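Local structure of fusolin (Unidentified entomopoxvirus, 4YN2) at residues P154-F159 against Q205-V210. The protein forms the intracellular crystalline spindles of an insect poxvirus that enhance virulence, and its lytic polysaccharide monooxygenase-like domain probably acts on chitin. Numbering follows the deposited sequence.
Sequences PSFNVF and QAVLYV
Phe156 and Val207 make the tight part of this contact: Phe156 CE2 lies 3.7 Å from Val207 CG2, which approaches the ring obliquely, and CZ packs almost as closely on the same methyl. The ring gets there because Phe156 holds CG anti to its own amide nitrogen (chi1 169°), sending the phenyl group from the loop toward the start of the strand. Beside it, both methyls of Val158 rest obliquely against the end of Gln205, CG1 3.9 Å from CD and CG2 equally near NE2. The extended Gln205 chain carries its amide past the valine, and NE2 donates to Trp115 O, which anchors the polar end over this apolar surface.

No direct hydrogen bond joins the two backbones; between the carbonyl groups of Phe156 and Gln205 the contact is looser and mediated by water. One water donates to Gln205 O (2.6 Å) and to Phe156 O while accepting from Val158 N at 3.0 Å, and a second lies within 2.8 Å of both Phe156 O and Gln205 O. Farther along the loop, Asn157 OD1 accepts from Phe159 N in an Asx turn.

The loop between strands 145-152 and 168-174 thus packs against the beginning of strand 206-214, which runs antiparallel between strands 145-152 and 220-231 in the mixed sheet of the monooxygenase-like domain.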
loop_
_atom_site.group_PDB
_atom_site.type_symbol
_atom_site.label_atom_id
_atom_site.label_comp_id
_atom_site.label_asym_id
_atom_site.label_seq_id
_atom_site.Cartn_x
_atom_site.Cartn_y
_atom_site.Cartn_z
ATOM N N PRO A 154 -12.821 7.042 -0.835
ATOM C CA PRO A 154 -12.168 8.344 -0.599
ATOM C C PRO A 154 -11.816 8.769 0.828
ATOM O O PRO A 154 -10.832 9.502 0.983
ATOM C CB PRO A 154 -13.186 9.328 -1.158
ATOM C CG PRO A 154 -13.837 8.600 -2.239
ATOM C CD PRO A 154 -13.953 7.191 -1.771
ATOM N N SER A 155 -12.578 8.365 1.839
ATOM C CA SER A 155 -12.288 8.778 3.220
ATOM C C SER A 155 -11.512 7.707 4.010
ATOM O O SER A 155 -11.351 7.844 5.219
ATOM C CB SER A 155 -13.587 9.123 3.947
ATOM O OG SER A 155 -14.472 8.020 3.947
ATOM N N PHE A 156 -10.978 6.675 3.330
ATOM C CA PHE A 156 -10.180 5.655 3.999
ATOM C C PHE A 156 -8.985 6.311 4.705
ATOM O O PHE A 156 -8.326 7.186 4.148
ATOM C CB PHE A 156 -9.715 4.614 2.976
ATOM C CG PHE A 156 -8.671 3.652 3.469
ATOM C CD1 PHE A 156 -9.031 2.513 4.168
ATOM C CD2 PHE A 156 -7.325 3.897 3.260
ATOM C CE1 PHE A 156 -8.062 1.631 4.635
ATOM C CE2 PHE A 156 -6.364 2.999 3.707
ATOM C CZ PHE A 156 -6.737 1.890 4.413
ATOM N N ASN A 157 -8.715 5.877 5.922
ATOM C CA ASN A 157 -7.626 6.404 6.731
ATOM C C ASN A 157 -6.666 5.252 7.029
ATOM O O ASN A 157 -6.968 4.392 7.842
ATOM C CB ASN A 157 -8.217 7.034 8.004
ATOM C CG ASN A 157 -7.193 7.684 8.880
ATOM O OD1 ASN A 157 -6.007 7.380 8.811
ATOM N ND2 ASN A 157 -7.627 8.554 9.757
ATOM N N VAL A 158 -5.518 5.238 6.348
ATOM C CA VAL A 158 -4.509 4.175 6.458
ATOM C C VAL A 158 -3.970 3.998 7.891
ATOM O O VAL A 158 -3.580 2.895 8.248
ATOM C CB VAL A 158 -3.337 4.440 5.471
ATOM C CG1 VAL A 158 -2.448 5.573 5.954
ATOM C CG2 VAL A 158 -2.515 3.177 5.230
ATOM N N PHE A 159 -3.932 5.069 8.689
ATOM C CA PHE A 159 -3.403 5.020 10.045
ATOM C C PHE A 159 -4.255 4.166 10.985
ATOM O O PHE A 159 -3.705 3.580 11.919
ATOM C CB PHE A 159 -3.267 6.434 10.637
ATOM C CG PHE A 159 -2.286 7.313 9.905
ATOM C CD1 PHE A 159 -0.923 7.207 10.142
ATOM C CD2 PHE A 159 -2.722 8.246 8.980
ATOM C CE1 PHE A 159 -0.014 8.003 9.439
ATOM C CE2 PHE A 159 -1.813 9.035 8.278
ATOM C CZ PHE A 159 -0.464 8.897 8.503
ATOM N N GLN A 205 -3.487 9.304 1.565
ATOM C CA GLN A 205 -2.919 8.019 1.258
ATOM C C GLN A 205 -4.021 6.980 1.075
ATOM O O GLN A 205 -4.984 6.962 1.839
ATOM C CB GLN A 205 -1.949 7.603 2.373
ATOM C CG GLN A 205 -1.021 6.513 1.935
ATOM C CD GLN A 205 -0.011 6.166 2.991
ATOM O OE1 GLN A 205 0.610 7.035 3.610
ATOM N NE2 GLN A 205 0.251 4.892 3.153
ATOM N N ALA A 206 -3.913 6.184 0.007
ATOM C CA ALA A 206 -4.884 5.158 -0.339
ATOM C C ALA A 206 -4.205 3.815 -0.476
ATOM O O ALA A 206 -2.977 3.718 -0.449
ATOM C CB ALA A 206 -5.567 5.528 -1.651
ATOM N N VAL A 207 -5.011 2.781 -0.666
ATOM C CA VAL A 207 -4.523 1.435 -0.898
ATOM C C VAL A 207 -5.171 0.878 -2.142
ATOM O O VAL A 207 -6.397 0.871 -2.232
ATOM C CB VAL A 207 -4.787 0.486 0.306
ATOM C CG1 VAL A 207 -4.357 -0.950 -0.016
ATOM C CG2 VAL A 207 -4.083 0.978 1.556
ATOM N N LEU A 208 -4.364 0.350 -3.071
ATOM C CA LEU A 208 -4.873 -0.420 -4.202
ATOM C C LEU A 208 -4.844 -1.865 -3.785
ATOM O O LEU A 208 -3.878 -2.292 -3.151
ATOM C CB LEU A 208 -4.051 -0.242 -5.474
ATOM C CG LEU A 208 -3.907 1.147 -6.027
ATOM C CD1 LEU A 208 -2.871 1.145 -7.134
ATOM C CD2 LEU A 208 -5.238 1.672 -6.537
ATOM N N TYR A 209 -5.906 -2.603 -4.053
ATOM C CA TYR A 209 -5.972 -4.026 -3.756
ATOM C C TYR A 209 -5.999 -4.717 -5.089
ATOM O O TYR A 209 -6.953 -4.535 -5.848
ATOM C CB TYR A 209 -7.191 -4.364 -2.908
ATOM C CG TYR A 209 -7.178 -5.759 -2.318
ATOM C CD1 TYR A 209 -6.106 -6.198 -1.552
ATOM C CD2 TYR A 209 -8.309 -6.565 -2.368
ATOM C CE1 TYR A 209 -6.137 -7.414 -0.894
ATOM C CE2 TYR A 209 -8.351 -7.791 -1.710
ATOM C CZ TYR A 209 -7.258 -8.217 -0.982
ATOM O OH TYR A 209 -7.316 -9.423 -0.330
ATOM N N VAL A 210 -4.915 -5.408 -5.427
ATOM C CA VAL A 210 -4.761 -6.081 -6.713
ATOM C C VAL A 210 -4.974 -7.557 -6.514
ATOM O O VAL A 210 -4.332 -8.164 -5.660
ATOM C CB VAL A 210 -3.372 -5.796 -7.348
ATOM C CG1 VAL A 210 -3.252 -6.470 -8.710
ATOM C CG2 VAL A 210 -3.112 -4.295 -7.466
HETATM O O HOH W 1 -5.109 7.516 4.418
HETATM O O HOH W 2 -7.672 7.582 1.479
#